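Long-range contacts in oligogalacturonate lyase (Yersinia enterocolitica subsp. enterocolitica, PDB 3PE7), which cleaves short oligogalacturonates by beta-elimination in the cytoplasm, using a seven-bladed beta-propeller that carries a manganese site: residues V298-D303 against T352-S357; P320-F325 against A336-S341; N36-K41 against C285-S290. All coordinates share one frame; numbering follows the deposited sequence.

Contact 1: residues V298-D303 against T352-S357; sequences VGDGSD and THPHPS. With MN (manganese (II) ion), chain B.
Asp-300 OD1 is the atom round which residues His-353 to Pro-356 are laid, a metal-binding loop flanked by a carboxylate that is not itself a ligand. His-353 gives ND1 to the manganese ion at 2.1 Å. The ring of Pro-354 then lies against the aspartate, its CD 3.3 Å from Asp-300 OD1 and its CB against the aspartate CB. At His-355 the backbone N makes a weak bond of 3.4 Å to the same OD1, while the imidazole leads to the other side and binds manganese through NE2, also at 2.1 Å; a face of this ring is overlaid near its rim by His-353 CB. The stronger partner of OD1 is ND1 of His-287, a third manganese ligand. The Pro-356 side chain crosses that of Asp-300 at about a right angle, its CD 3.6 Å from Asp-300 CG, and offers its CB to Val-298 CG2 at 3.7 Å. Ser-357 begins the short strand 357-358, and its OG is hydrogen-bonded to Arg-35. The whole contact is buried: strand 296-301 runs between strands 287-290 and 321-326 of its blade, and Val-298 and Pro-354 also meet Ile-365 and Phe-367, respectively, of strand 364-369 in another sheet.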
# COMPACT_ATOMS: atom_id res chain seq x y z
N VAL A 298 -7.02 5.92 9.19
CA VAL A 298 -6.16 7.07 8.98
C VAL A 298 -6.11 7.43 7.51
O VAL A 298 -6.09 6.55 6.64
CB VAL A 298 -4.73 6.81 9.57
CG1 VAL A 298 -4.01 5.64 8.86
CG2 VAL A 298 -3.87 8.09 9.51
N GLY A 299 -6.11 8.74 7.22
CA GLY A 299 -6.03 9.20 5.83
C GLY A 299 -5.15 10.43 5.70
O GLY A 299 -4.96 11.17 6.65
N ASP A 300 -4.61 10.63 4.50
CA ASP A 300 -3.70 11.75 4.24
C ASP A 300 -4.38 12.81 3.41
O ASP A 300 -4.74 12.57 2.25
CB ASP A 300 -2.36 11.29 3.61
CG ASP A 300 -2.51 10.23 2.49
OD1 ASP A 300 -1.46 9.92 1.87
OD2 ASP A 300 -3.60 9.69 2.25
N GLY A 301 -4.53 14.01 3.98
CA GLY A 301 -5.17 15.13 3.25
C GLY A 301 -4.59 15.30 1.86
O GLY A 301 -3.37 15.28 1.68
N SER A 302 -5.46 15.49 0.87
CA SER A 302 -5.02 15.48 -0.52
C SER A 302 -4.46 16.80 -1.02
O SER A 302 -4.81 17.87 -0.51
CB SER A 302 -6.19 15.10 -1.44
OG SER A 302 -6.45 13.72 -1.32
N ASP A 303 -3.62 16.68 -2.05
CA ASP A 303 -3.24 17.80 -2.90
C ASP A 303 -4.44 18.37 -3.64
O ASP A 303 -5.48 17.71 -3.76
CB ASP A 303 -2.14 17.39 -3.90
CG ASP A 303 -2.38 16.04 -4.58
OD1 ASP A 303 -1.91 15.90 -5.73
OD2 ASP A 303 -3.01 15.11 -3.98
N THR A 352 6.55 10.47 -2.68
CA THR A 352 6.16 11.49 -1.70
C THR A 352 4.77 11.27 -1.12
O THR A 352 4.31 12.09 -0.34
CB THR A 352 6.22 12.92 -2.30
OG1 THR A 352 5.54 12.94 -3.56
CG2 THR A 352 7.69 13.37 -2.49
N HIS A 353 4.11 10.16 -1.50
CA HIS A 353 2.80 9.83 -0.89
C HIS A 353 2.97 9.49 0.59
O HIS A 353 3.79 8.65 0.93
CB HIS A 353 2.14 8.67 -1.63
CG HIS A 353 1.59 9.06 -2.96
ND1 HIS A 353 0.62 8.31 -3.61
CD2 HIS A 353 1.85 10.11 -3.77
CE1 HIS A 353 0.32 8.90 -4.76
NE2 HIS A 353 1.04 10.00 -4.87
N PRO A 354 2.21 10.15 1.48
CA PRO A 354 2.39 9.83 2.91
C PRO A 354 2.09 8.36 3.24
O PRO A 354 2.82 7.76 4.03
CB PRO A 354 1.42 10.78 3.62
CG PRO A 354 1.35 11.99 2.66
CD PRO A 354 1.40 11.38 1.28
N HIS A 355 1.05 7.79 2.62
CA HIS A 355 0.72 6.37 2.78
C HIS A 355 0.63 5.95 4.27
O HIS A 355 1.30 4.99 4.69
CB HIS A 355 1.76 5.49 2.03
CG HIS A 355 1.59 5.50 0.54
ND1 HIS A 355 2.59 5.14 -0.33
CD2 HIS A 355 0.52 5.83 -0.23
CE1 HIS A 355 2.16 5.24 -1.58
NE2 HIS A 355 0.91 5.66 -1.55
N PRO A 356 -0.21 6.66 5.05
CA PRO A 356 -0.16 6.39 6.49
C PRO A 356 -0.71 5.01 6.88
O PRO A 356 -1.61 4.48 6.21
CB PRO A 356 -1.08 7.48 7.08
CG PRO A 356 -2.04 7.81 5.97
CD PRO A 356 -1.18 7.72 4.71
N SER A 357 -0.12 4.43 7.93
CA SER A 357 -0.66 3.24 8.58
C SER A 357 -0.35 3.33 10.08
O SER A 357 0.40 4.22 10.50
CB SER A 357 -0.10 1.95 7.98
OG SER A 357 1.27 1.79 8.32
MN MN B . -0.16 6.36 -3.22

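Contact 2: residues P320-F325 against A336-S341; sequences PFLYVF and ARHDTS
Pro-320 O collects two backbone donors where the hairpin of strands 321-326 and 331-337 frays into loop. His-338 N reaches it at 2.6 Å, almost in line with the carbonyl, and Asp-339 N comes in on a lone pair at 3.2 Å. The His-338 ring also lies flat beneath this oxygen, which sits 3.3 Å above its centre; a chi1 of 66° folds the imidazole back under the proline carbonyl. The first hydrogen-bonded pair of the ladder, Leu-322 with Ala-336, follows, with Leu-322 N to Ala-336 O at 2.8 Å, and the Leu-322 side chain packs through CG on His-338 CB. Away from Leu-322, Arg-337 lays its guanidinium against Pro-320 CG, which meets NH2 at 3.6 Å, and its CG against Phe-321 CE2; ring and guanidinium planes stand 76° apart. What probably fixes that guanidinium is Asp-339, gripped side-on: NE bonds OD2 at 2.8 Å and NH2 bonds OD1. Farther out, Ser-18 takes NH1, and Phe-367 lies against both Leu-322 and His-338. The chemistry implies a division of labour: one carbonyl with two donors ties the start of strand 321-326 to the loop after strand 331-337, while an ion pair probably holds the guanidinium with one face toward Pro-320 CG despite partial exposure.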
# COMPACT_ATOMS: atom_id res chain seq x y z
N PRO A 320 -2.63 19.72 4.22
CA PRO A 320 -1.36 19.12 4.65
C PRO A 320 -1.53 18.12 5.84
O PRO A 320 -0.52 17.62 6.38
CB PRO A 320 -0.56 20.35 5.12
CG PRO A 320 -1.60 21.25 5.72
CD PRO A 320 -2.83 21.07 4.79
N PHE A 321 -2.77 17.88 6.25
CA PHE A 321 -3.02 17.15 7.49
C PHE A 321 -3.22 15.65 7.34
O PHE A 321 -3.68 15.18 6.29
CB PHE A 321 -4.23 17.75 8.23
CG PHE A 321 -3.99 19.16 8.68
CD1 PHE A 321 -4.54 20.22 7.97
CD2 PHE A 321 -3.18 19.42 9.80
CE1 PHE A 321 -4.30 21.56 8.37
CE2 PHE A 321 -2.92 20.75 10.20
CZ PHE A 321 -3.50 21.82 9.48
N LEU A 322 -2.86 14.94 8.40
CA LEU A 322 -3.23 13.54 8.60
C LEU A 322 -4.44 13.48 9.54
O LEU A 322 -4.44 14.14 10.58
CB LEU A 322 -2.07 12.75 9.21
CG LEU A 322 -0.86 12.62 8.26
CD1 LEU A 322 0.44 12.50 9.03
CD2 LEU A 322 -1.01 11.44 7.28
N TYR A 323 -5.43 12.66 9.18
CA TYR A 323 -6.65 12.54 9.96
C TYR A 323 -6.80 11.14 10.51
O TYR A 323 -6.53 10.17 9.81
CB TYR A 323 -7.88 12.83 9.10
CG TYR A 323 -7.89 14.22 8.54
CD1 TYR A 323 -8.36 15.30 9.31
CD2 TYR A 323 -7.42 14.47 7.25
CE1 TYR A 323 -8.35 16.61 8.80
CE2 TYR A 323 -7.43 15.77 6.71
CZ TYR A 323 -7.89 16.83 7.50
OH TYR A 323 -7.87 18.10 6.98
N VAL A 324 -7.27 11.04 11.76
CA VAL A 324 -7.60 9.72 12.31
C VAL A 324 -9.09 9.70 12.57
O VAL A 324 -9.66 10.66 13.13
CB VAL A 324 -6.80 9.37 13.59
CG1 VAL A 324 -7.43 8.17 14.33
CG2 VAL A 324 -5.36 9.08 13.24
N PHE A 325 -9.72 8.61 12.16
CA PHE A 325 -11.16 8.42 12.30
C PHE A 325 -11.40 7.36 13.35
O PHE A 325 -10.95 6.22 13.19
CB PHE A 325 -11.80 8.02 10.96
CG PHE A 325 -11.44 8.93 9.84
CD1 PHE A 325 -12.19 10.08 9.59
CD2 PHE A 325 -10.33 8.68 9.04
CE1 PHE A 325 -11.85 10.95 8.56
CE2 PHE A 325 -9.97 9.54 8.01
CZ PHE A 325 -10.72 10.67 7.76
N ALA A 336 -1.85 15.45 13.01
CA ALA A 336 -0.54 16.03 12.68
C ALA A 336 -0.53 16.44 11.21
O ALA A 336 -1.43 16.10 10.46
CB ALA A 336 0.57 15.05 12.96
N ARG A 337 0.50 17.18 10.83
CA ARG A 337 0.71 17.56 9.44
C ARG A 337 1.61 16.53 8.79
O ARG A 337 2.63 16.13 9.35
CB ARG A 337 1.42 18.92 9.38
CG ARG A 337 0.69 20.05 10.12
CD ARG A 337 1.57 21.33 10.18
NE ARG A 337 1.73 21.92 8.84
CZ ARG A 337 0.89 22.79 8.29
NH1 ARG A 337 -0.17 23.23 8.98
NH2 ARG A 337 1.11 23.22 7.06
N HIS A 338 1.25 16.09 7.58
CA HIS A 338 2.24 15.40 6.75
C HIS A 338 3.12 16.41 5.97
O HIS A 338 4.33 16.18 5.80
CB HIS A 338 1.59 14.34 5.83
CG HIS A 338 0.69 14.89 4.77
ND1 HIS A 338 -0.67 14.69 4.75
CD2 HIS A 338 0.97 15.61 3.66
CE1 HIS A 338 -1.20 15.29 3.70
NE2 HIS A 338 -0.22 15.86 3.02
N ASP A 339 2.52 17.51 5.53
CA ASP A 339 3.25 18.56 4.78
C ASP A 339 4.01 18.07 3.54
O ASP A 339 5.02 18.68 3.13
CB ASP A 339 4.23 19.32 5.70
CG ASP A 339 3.60 20.50 6.40
OD1 ASP A 339 2.74 21.19 5.79
OD2 ASP A 339 3.99 20.75 7.57
N THR A 340 3.56 16.99 2.92
CA THR A 340 4.23 16.53 1.69
C THR A 340 3.95 17.48 0.53
O THR A 340 2.91 18.13 0.49
CB THR A 340 3.90 15.06 1.33
OG1 THR A 340 4.95 14.57 0.50
CG2 THR A 340 2.59 14.93 0.57
N SER A 341 4.90 17.55 -0.40
CA SER A 341 4.79 18.40 -1.59
C SER A 341 4.06 17.69 -2.72
O SER A 341 3.60 18.34 -3.68
CB SER A 341 6.18 18.81 -2.09
OG SER A 341 6.80 17.71 -2.76

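Contact 3: residues N36-K41 against C285-S290; sequences NYFYQK and CSHLMS. With MN (manganese (II) ion), chain B.
A carbonyl oxygen pressed against an aromatic ring is the oddity here: Leu-288 O lies 3.2 Å from Phe-38 CE1, approaching obliquely, one residue on from His-287, which binds manganese. The setting is the centre of the seven-bladed beta-propeller, where strand 287-290, the innermost of its blade, faces a loop that follows strand 33-34 of a different blade. That loop folds into a type I beta turn from Tyr-37 to Gln-40, closed by Gln-40 N to Tyr-37 O, and the turn presents Phe-38 at its second position. With CG between the backbone N and the carbonyl carbon (chi1 58°), the ring reaches across to three consecutive strand residues. Its CE2 side meets His-287 at CD2, 3.8 Å away; the two rings meet obliquely, with planes at 63° and centroids 5.8 Å apart. Its CD1 side meets Met-289, whose CB and CG both come to 3.7 Å from CD1. The methionine chain, bent at chi2, then carries SD round to the ring edge, in plane, a Met-aromatic contact. Over one face of Phe-38 lies Tyr-39 of the same turn, whose own ring stands edge-to-face with His-192. The turn probably helps to wall the manganese site, to which it gives no protein ligand. His-287, already held at ND1 by Asp-300, shares the metal with His-353, His-355 and Gln-350. Phe-38 therefore packs on an imidazole whose rotation is already set, with NE2 of His-287 2.1 Å from manganese.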
# COMPACT_ATOMS: atom_id res chain seq x y z
N ASN A 36 6.94 1.68 2.68
CA ASN A 36 6.33 0.84 1.65
C ASN A 36 4.84 1.14 1.46
O ASN A 36 4.30 2.04 2.13
CB ASN A 36 6.59 -0.66 1.95
CG ASN A 36 5.74 -1.20 3.12
OD1 ASN A 36 5.59 -2.42 3.26
ND2 ASN A 36 5.22 -0.32 3.95
N TYR A 37 4.17 0.43 0.57
CA TYR A 37 2.73 0.62 0.43
C TYR A 37 2.01 0.26 1.75
O TYR A 37 2.39 -0.70 2.44
CB TYR A 37 2.18 -0.20 -0.75
CG TYR A 37 2.52 0.37 -2.11
CD1 TYR A 37 2.57 1.74 -2.34
CD2 TYR A 37 2.73 -0.49 -3.19
CE1 TYR A 37 2.86 2.25 -3.63
CE2 TYR A 37 3.00 0.00 -4.46
CZ TYR A 37 3.07 1.36 -4.68
OH TYR A 37 3.35 1.83 -5.95
N PHE A 38 1.00 1.05 2.09
CA PHE A 38 0.39 1.02 3.42
C PHE A 38 -0.29 -0.29 3.80
O PHE A 38 -0.46 -0.57 4.99
CB PHE A 38 -0.61 2.18 3.59
CG PHE A 38 -1.72 2.18 2.59
CD1 PHE A 38 -2.89 1.45 2.81
CD2 PHE A 38 -1.58 2.89 1.39
CE1 PHE A 38 -3.91 1.44 1.86
CE2 PHE A 38 -2.58 2.87 0.44
CZ PHE A 38 -3.75 2.15 0.67
N TYR A 39 -0.71 -1.06 2.80
CA TYR A 39 -1.42 -2.33 3.06
C TYR A 39 -0.47 -3.53 3.22
O TYR A 39 -0.92 -4.65 3.58
CB TYR A 39 -2.49 -2.58 1.99
CG TYR A 39 -1.96 -2.53 0.57
CD1 TYR A 39 -1.89 -1.33 -0.14
CD2 TYR A 39 -1.52 -3.70 -0.06
CE1 TYR A 39 -1.39 -1.28 -1.45
CE2 TYR A 39 -1.02 -3.67 -1.35
CZ TYR A 39 -0.95 -2.46 -2.03
OH TYR A 39 -0.46 -2.44 -3.32
N GLN A 40 0.83 -3.31 2.96
CA GLN A 40 1.87 -4.36 3.04
C GLN A 40 2.59 -4.31 4.39
O GLN A 40 2.97 -3.23 4.87
CB GLN A 40 2.90 -4.24 1.90
CG GLN A 40 2.33 -4.38 0.45
CD GLN A 40 2.02 -5.83 0.06
OE1 GLN A 40 2.58 -6.35 -0.92
NE2 GLN A 40 1.13 -6.48 0.81
N LYS A 41 2.79 -5.48 5.01
CA LYS A 41 3.46 -5.52 6.32
C LYS A 41 4.88 -4.96 6.28
O LYS A 41 5.71 -5.44 5.50
CB LYS A 41 3.47 -6.95 6.89
CG LYS A 41 4.20 -7.05 8.22
CD LYS A 41 4.17 -8.49 8.75
CE LYS A 41 5.12 -8.65 9.92
NZ LYS A 41 5.12 -10.07 10.45
N CYS A 285 -8.99 12.74 1.07
CA CYS A 285 -7.68 12.15 1.32
C CYS A 285 -7.22 11.31 0.14
O CYS A 285 -8.04 10.88 -0.67
CB CYS A 285 -7.73 11.28 2.59
SG CYS A 285 -7.95 12.20 4.12
N SER A 286 -5.92 11.08 0.04
CA SER A 286 -5.36 10.39 -1.12
C SER A 286 -5.31 8.88 -0.93
O SER A 286 -5.19 8.15 -1.90
CB SER A 286 -3.96 10.95 -1.42
OG SER A 286 -4.10 12.26 -1.97
N HIS A 287 -5.38 8.45 0.33
CA HIS A 287 -5.33 7.04 0.72
C HIS A 287 -6.16 6.86 1.99
O HIS A 287 -6.50 7.85 2.66
CB HIS A 287 -3.89 6.60 0.98
CG HIS A 287 -2.95 6.94 -0.13
ND1 HIS A 287 -2.26 8.14 -0.17
CD2 HIS A 287 -2.63 6.27 -1.26
CE1 HIS A 287 -1.53 8.17 -1.28
NE2 HIS A 287 -1.73 7.05 -1.95
N LEU A 288 -6.51 5.61 2.27
CA LEU A 288 -7.18 5.26 3.52
C LEU A 288 -6.65 3.92 4.02
O LEU A 288 -6.39 3.00 3.23
CB LEU A 288 -8.69 5.19 3.30
CG LEU A 288 -9.60 5.08 4.53
CD1 LEU A 288 -9.42 6.29 5.48
CD2 LEU A 288 -11.05 4.97 4.07
N MET A 289 -6.47 3.81 5.33
CA MET A 289 -6.01 2.57 5.94
C MET A 289 -6.59 2.44 7.35
O MET A 289 -6.93 3.45 7.97
CB MET A 289 -4.47 2.55 5.97
CG MET A 289 -3.82 1.24 6.41
SD MET A 289 -4.59 -0.23 5.68
CE MET A 289 -3.69 -1.51 6.57
N SER A 290 -6.71 1.20 7.82
CA SER A 290 -7.21 0.98 9.19
C SER A 290 -6.20 0.24 10.08
O SER A 290 -5.19 -0.27 9.60
CB SER A 290 -8.53 0.19 9.14
OG SER A 290 -8.30 -1.18 8.87
MN MN B . -0.16 6.36 -3.22

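In the fold
The three contacts illustrate how a propeller assembles a central site from one blade and the loops around it. Along the chain both segments of contact 3 precede those of contact 1, and contact 2 falls wholly between the two segments of contact 1. All three draw on the four-stranded sheet 287-290, 296-301, 321-326 and 331-337, taken from its inner strand outward: contact 3 has its centre about 4 Å from the centre of the chain, contact 1 about 11 Å and contact 2 about 17 Å. Contacts 1 and 3, with centres about 8 Å apart, share the manganese ion; contact 2 lies about 7 Å from contact 1, centre to centre, and joins the two strands of the outer hairpin, from which the ligand-bearing loop departs.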